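PDB 1Z01: 2-oxo-1,2-dihydroquinoline 8-monooxygenase, oxygenase component from Pseudomonas putida, which probably catalyses the 8-monooxygenation of 2-oxo-1,2-dihydroquinoline, using a Rieske [2Fe-2S] cluster and a mononuclear iron centre. Local coordinates for residues N145-V150 / P189-D194; F171-R176 / G261-L266. All blocks are in the same frame, centred on the assembly; numbering follows the deposited sequence.

Contact 1 of 2, residues N145-V150 / P189-D194; sequences NGMIFV and PSVLDD
N145 and V191 bring the two backbones to within 6.5 Å, measured between their CA atoms, where the bend of N145 and G146 faces a type I turn running from S190 to D193. Both N145 and G146 have positive phi, as at the two central positions of a type I' turn. The asparagine CG lies opposite the carbonyl carbon and beside the backbone N (chi1 -64°), a setting that carries the amide across to the other turn. There ND2 donates to V191 O at 2.6 Å in a nearly straight bond of 164°, with the acceptor lying in the amide plane; a second, weak bond runs from ND2 to D193 O at 3.0 Å. Were N145 replaced by an alanine, V191 O and D193 O would probably both lose the amide that links them to the hairpin. In fold terms, the tip of the hairpin of strands 138-144 and 147-152, in the antiparallel sheet of the Rieske part, meets the loop leading into strand 196-206, at the edge of the catalytic domain's sheet. Next to the amide bonds, V191 CG1 sits 4.3 Å from M147 SD and meets the edge of the F149 ring, 4.4 Å from CE1. V191 also packs on I331 of the catalytic sheet. The receiving turn is stiffened from within: S190 N donates to D193 OD1 at 2.8 Å, from above the carboxylate plane, while D193 N bonds back to S190 O.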
loop_
_atom_site.group_PDB
_atom_site.type_symbol
_atom_site.label_atom_id
_atom_site.label_comp_id
_atom_site.label_asym_id
_atom_site.label_seq_id
_atom_site.Cartn_x
_atom_site.Cartn_y
_atom_site.Cartn_z
ATOM N N ASN A 145 35.345 17.348 4.793
ATOM C CA ASN A 145 35.939 16.017 4.738
ATOM C C ASN A 145 35.071 14.914 4.132
ATOM O O ASN A 145 34.946 13.827 4.705
ATOM C CB ASN A 145 36.396 15.595 6.138
ATOM C CG ASN A 145 37.491 16.489 6.676
ATOM O OD1 ASN A 145 38.443 16.804 5.966
ATOM N ND2 ASN A 145 37.362 16.902 7.930
ATOM N N GLY A 146 34.476 15.196 2.976
ATOM C CA GLY A 146 33.668 14.195 2.299
ATOM C C GLY A 146 32.188 14.133 2.608
ATOM O O GLY A 146 31.468 13.329 2.013
ATOM N N MET A 147 31.720 14.973 3.524
ATOM C CA MET A 147 30.307 14.971 3.872
ATOM C C MET A 147 29.626 16.314 3.713
ATOM O O MET A 147 30.160 17.352 4.117
ATOM C CB MET A 147 30.124 14.472 5.302
ATOM C CG MET A 147 30.432 13.003 5.442
ATOM S SD MET A 147 30.111 12.401 7.083
ATOM C CE MET A 147 28.313 12.308 7.023
ATOM N N ILE A 148 28.434 16.286 3.118
ATOM C CA ILE A 148 27.652 17.500 2.911
ATOM C C ILE A 148 26.552 17.566 3.962
ATOM O O ILE A 148 25.608 16.788 3.914
ATOM C CB ILE A 148 26.996 17.512 1.513
ATOM C CG1 ILE A 148 28.080 17.563 0.435
ATOM C CG2 ILE A 148 26.059 18.709 1.378
ATOM C CD1 ILE A 148 27.551 17.398 -0.975
ATOM N N PHE A 149 26.685 18.483 4.920
ATOM C CA PHE A 149 25.668 18.637 5.953
ATOM C C PHE A 149 24.731 19.770 5.565
ATOM O O PHE A 149 25.150 20.763 4.948
ATOM C CB PHE A 149 26.281 18.946 7.324
ATOM C CG PHE A 149 27.019 17.792 7.936
ATOM C CD1 PHE A 149 28.363 17.572 7.644
ATOM C CD2 PHE A 149 26.371 16.916 8.794
ATOM C CE1 PHE A 149 29.045 16.498 8.204
ATOM C CE2 PHE A 149 27.049 15.839 9.356
ATOM C CZ PHE A 149 28.388 15.629 9.059
ATOM N N VAL A 150 23.462 19.615 5.937
ATOM C CA VAL A 150 22.447 20.614 5.638
ATOM C C VAL A 150 21.655 20.966 6.888
ATOM O O VAL A 150 21.262 20.088 7.661
ATOM C CB VAL A 150 21.473 20.098 4.552
ATOM C CG1 VAL A 150 20.404 21.152 4.251
ATOM C CG2 VAL A 150 22.243 19.766 3.293
ATOM N N PRO A 189 38.742 10.922 16.641
ATOM C CA PRO A 189 38.733 12.068 15.736
ATOM C C PRO A 189 37.307 12.478 15.387
ATOM O O PRO A 189 36.365 11.695 15.532
ATOM C CB PRO A 189 39.488 11.549 14.521
ATOM C CG PRO A 189 39.078 10.114 14.478
ATOM C CD PRO A 189 39.184 9.704 15.938
ATOM N N SER A 190 37.165 13.712 14.921
ATOM C CA SER A 190 35.876 14.252 14.533
ATOM C C SER A 190 35.867 14.454 13.026
ATOM O O SER A 190 36.915 14.537 12.394
ATOM C CB SER A 190 35.648 15.590 15.234
ATOM O OG SER A 190 34.452 16.210 14.793
ATOM N N VAL A 191 34.680 14.512 12.442
ATOM C CA VAL A 191 34.572 14.733 11.010
ATOM C C VAL A 191 35.099 16.142 10.737
ATOM O O VAL A 191 35.481 16.473 9.610
ATOM C CB VAL A 191 33.100 14.627 10.544
ATOM C CG1 VAL A 191 33.009 14.828 9.028
ATOM C CG2 VAL A 191 32.529 13.256 10.956
ATOM N N LEU A 192 35.135 16.961 11.787
ATOM C CA LEU A 192 35.601 18.337 11.675
ATOM C C LEU A 192 37.122 18.499 11.716
ATOM O O LEU A 192 37.649 19.549 11.350
ATOM C CB LEU A 192 34.972 19.182 12.782
ATOM C CG LEU A 192 33.470 19.465 12.662
ATOM C CD1 LEU A 192 32.987 20.217 13.888
ATOM C CD2 LEU A 192 33.212 20.286 11.407
ATOM N N ASP A 193 37.824 17.460 12.158
ATOM C CA ASP A 193 39.284 17.498 12.258
ATOM C C ASP A 193 39.995 17.548 10.909
ATOM O O ASP A 193 39.541 16.949 9.939
ATOM C CB ASP A 193 39.780 16.269 13.023
ATOM C CG ASP A 193 39.416 16.303 14.490
ATOM O OD1 ASP A 193 39.460 15.229 15.128
ATOM O OD2 ASP A 193 39.101 17.395 15.009
ATOM N N ASP A 194 41.119 18.256 10.853
ATOM C CA ASP A 194 41.899 18.344 9.620
ATOM C C ASP A 194 42.425 16.961 9.302
ATOM O O ASP A 194 42.821 16.223 10.205
ATOM C CB ASP A 194 43.098 19.283 9.783
ATOM C CG ASP A 194 42.697 20.735 9.896
ATOM O OD1 ASP A 194 43.602 21.582 10.071
ATOM O OD2 ASP A 194 41.483 21.030 9.806
#

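Contact 2 of 2, residues F171-R176 / G261-L266; sequences FRFPER and GMMQWL
F171, M263 and F173 carry this buried contact, in which a loop with no regular secondary structure packs against strand 261-264 of the seven-stranded antiparallel sheet in the Bet v 1-like catalytic domain. F171, which has more surface buried here than any other residue of the contact, turns the edge of its ring to the strand. Its CE1 lies 3.9 Å from M262 O, which is in the plane of the ring, and CZ approaches G261 C at 4.0 Å. M263 reaches back toward the loop. Its chain leaves the strand extended at chi1 (175°) and bends at both chi2 (64°) and chi3 (71°), and this double bend delivers the terminal methyl to the two phenylalanines. F180 and R293 also touch the methionine, while H182 meets the F173 ring with the planes nearly perpendicular. On its other side the strand sends out M262, whose side chain is about 12 Å from that of the iron ligand H221. The grip of M263 on the loop comes down to one atom: CE lies 4.0 Å from F171 CD1, oblique to that ring, and 4.0 Å from F173 CZ, at the edge of the other.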
loop_
_atom_site.group_PDB
_atom_site.type_symbol
_atom_site.label_atom_id
_atom_site.label_comp_id
_atom_site.label_asym_id
_atom_site.label_seq_id
_atom_site.Cartn_x
_atom_site.Cartn_y
_atom_site.Cartn_z
ATOM N N PHE A 171 30.498 15.088 20.825
ATOM C CA PHE A 171 31.537 15.764 21.594
ATOM C C PHE A 171 32.906 15.499 20.960
ATOM O O PHE A 171 33.181 14.394 20.492
ATOM C CB PHE A 171 31.532 15.262 23.038
ATOM C CG PHE A 171 30.188 15.344 23.703
ATOM C CD1 PHE A 171 29.426 14.193 23.914
ATOM C CD2 PHE A 171 29.677 16.569 24.117
ATOM C CE1 PHE A 171 28.173 14.263 24.530
ATOM C CE2 PHE A 171 28.424 16.648 24.734
ATOM C CZ PHE A 171 27.675 15.490 24.939
ATOM N N ARG A 172 33.764 16.513 20.965
ATOM C CA ARG A 172 35.083 16.388 20.374
ATOM C C ARG A 172 36.207 16.108 21.361
ATOM O O ARG A 172 36.169 16.542 22.517
ATOM C CB ARG A 172 35.408 17.657 19.586
ATOM C CG ARG A 172 34.383 17.971 18.514
ATOM C CD ARG A 172 34.751 19.214 17.747
ATOM N NE ARG A 172 35.940 19.016 16.932
ATOM C CZ ARG A 172 36.445 19.942 16.129
ATOM N NH1 ARG A 172 37.533 19.684 15.410
ATOM N NH2 ARG A 172 35.862 21.130 16.052
ATOM N N PHE A 173 37.207 15.372 20.882
ATOM C CA PHE A 173 38.395 15.035 21.656
ATOM C C PHE A 173 39.587 15.418 20.790
ATOM O O PHE A 173 39.508 15.356 19.559
ATOM C CB PHE A 173 38.447 13.538 21.963
ATOM C CG PHE A 173 37.327 13.061 22.837
ATOM C CD1 PHE A 173 36.134 12.615 22.279
ATOM C CD2 PHE A 173 37.459 13.072 24.220
ATOM C CE1 PHE A 173 35.088 12.185 23.088
ATOM C CE2 PHE A 173 36.419 12.644 25.040
ATOM C CZ PHE A 173 35.228 12.199 24.471
ATOM N N PRO A 174 40.722 15.782 21.410
ATOM C CA PRO A 174 40.973 15.855 22.855
ATOM C C PRO A 174 40.319 17.029 23.585
ATOM O O PRO A 174 40.437 17.141 24.804
ATOM C CB PRO A 174 42.497 15.910 22.927
ATOM C CG PRO A 174 42.841 16.730 21.710
ATOM C CD PRO A 174 41.933 16.142 20.645
ATOM N N GLU A 175 39.619 17.888 22.851
ATOM C CA GLU A 175 38.973 19.050 23.457
ATOM C C GLU A 175 38.281 18.738 24.780
ATOM O O GLU A 175 38.397 19.493 25.746
ATOM C CB GLU A 175 37.950 19.661 22.498
ATOM C CG GLU A 175 37.055 20.712 23.147
ATOM C CD GLU A 175 36.021 21.294 22.196
ATOM O OE1 GLU A 175 35.078 21.951 22.683
ATOM O OE2 GLU A 175 36.147 21.109 20.967
ATOM N N ARG A 176 37.560 17.623 24.824
ATOM C CA ARG A 176 36.836 17.251 26.029
ATOM C C ARG A 176 37.359 16.014 26.724
ATOM O O ARG A 176 36.616 15.347 27.436
ATOM C CB ARG A 176 35.356 17.064 25.707
ATOM C CG ARG A 176 34.762 18.268 25.036
ATOM C CD ARG A 176 33.310 18.435 25.403
ATOM N NE ARG A 176 32.837 19.763 25.038
ATOM C CZ ARG A 176 31.608 20.207 25.254
ATOM N NH1 ARG A 176 31.292 21.427 24.885
ATOM N NH2 ARG A 176 30.697 19.439 25.836
ATOM N N GLY A 261 23.631 16.551 24.688
ATOM C CA GLY A 261 23.511 15.109 24.672
ATOM C C GLY A 261 23.941 14.457 25.967
ATOM O O GLY A 261 23.868 15.069 27.035
ATOM N N MET A 262 24.396 13.211 25.869
ATOM C CA MET A 262 24.815 12.456 27.039
ATOM C C MET A 262 26.001 11.545 26.747
ATOM O O MET A 262 26.170 11.068 25.627
ATOM C CB MET A 262 23.644 11.613 27.551
ATOM C CG MET A 262 23.054 10.690 26.498
ATOM S SD MET A 262 21.706 9.671 27.115
ATOM C CE MET A 262 22.314 8.066 26.833
ATOM N N MET A 263 26.809 11.309 27.775
ATOM C CA MET A 263 27.984 10.453 27.681
ATOM C C MET A 263 27.846 9.295 28.668
ATOM O O MET A 263 27.642 9.502 29.864
ATOM C CB MET A 263 29.246 11.263 27.993
ATOM C CG MET A 263 30.533 10.450 28.035
ATOM S SD MET A 263 30.988 9.703 26.464
ATOM C CE MET A 263 31.482 11.141 25.549
ATOM N N GLN A 264 27.949 8.072 28.165
ATOM C CA GLN A 264 27.835 6.903 29.022
ATOM C C GLN A 264 29.228 6.517 29.491
ATOM O O GLN A 264 30.142 6.351 28.681
ATOM C CB GLN A 264 27.170 5.762 28.253
ATOM C CG GLN A 264 25.847 6.199 27.664
ATOM C CD GLN A 264 24.947 5.056 27.275
ATOM O OE1 GLN A 264 25.274 4.252 26.403
ATOM N NE2 GLN A 264 23.792 4.984 27.915
ATOM N N TRP A 265 29.388 6.404 30.804
ATOM C CA TRP A 265 30.681 6.069 31.383
ATOM C C TRP A 265 31.005 4.590 31.267
ATOM O O TRP A 265 31.156 3.908 32.275
ATOM C CB TRP A 265 30.724 6.486 32.856
ATOM C CG TRP A 265 30.571 7.950 33.076
ATOM C CD1 TRP A 265 29.519 8.574 33.662
ATOM C CD2 TRP A 265 31.508 8.979 32.728
ATOM N NE1 TRP A 265 29.733 9.928 33.706
ATOM C CE2 TRP A 265 30.948 10.205 33.141
ATOM C CE3 TRP A 265 32.767 8.981 32.108
ATOM C CZ2 TRP A 265 31.599 11.430 32.959
ATOM C CZ3 TRP A 265 33.420 10.203 31.923
ATOM C CH2 TRP A 265 32.832 11.410 32.350
ATOM N N LEU A 266 31.114 4.091 30.043
ATOM C CA LEU A 266 31.432 2.680 29.857
ATOM C C LEU A 266 32.867 2.406 30.298
ATOM O O LEU A 266 33.732 3.285 30.241
ATOM C CB LEU A 266 31.244 2.271 28.393
ATOM C CG LEU A 266 29.852 2.539 27.805
ATOM C CD1 LEU A 266 29.725 1.811 26.478
ATOM C CD2 LEU A 266 28.772 2.065 28.769
#

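From the N terminus, the chain passes through 145-150, then 171-176, then 189-194 and finally 261-266, so the two contacts alternate and cross instead of nesting. Contact 1 closes a span of 38 residues, almost all of it irregular, that leads from the Rieske-side sheet to the catalytic domain. Contact 2 starts within that span and closes a longer one of 84 residues, ending on a strand of the catalytic sheet. The contacts lie about 18 Å apart, centre to centre, yet they touch directly: R172 NH1 forms a salt bridge with D193 OD2 at 2.8 Å. The linker is thus fixed to both sheets, and two pieces of it are joined by this salt bridge.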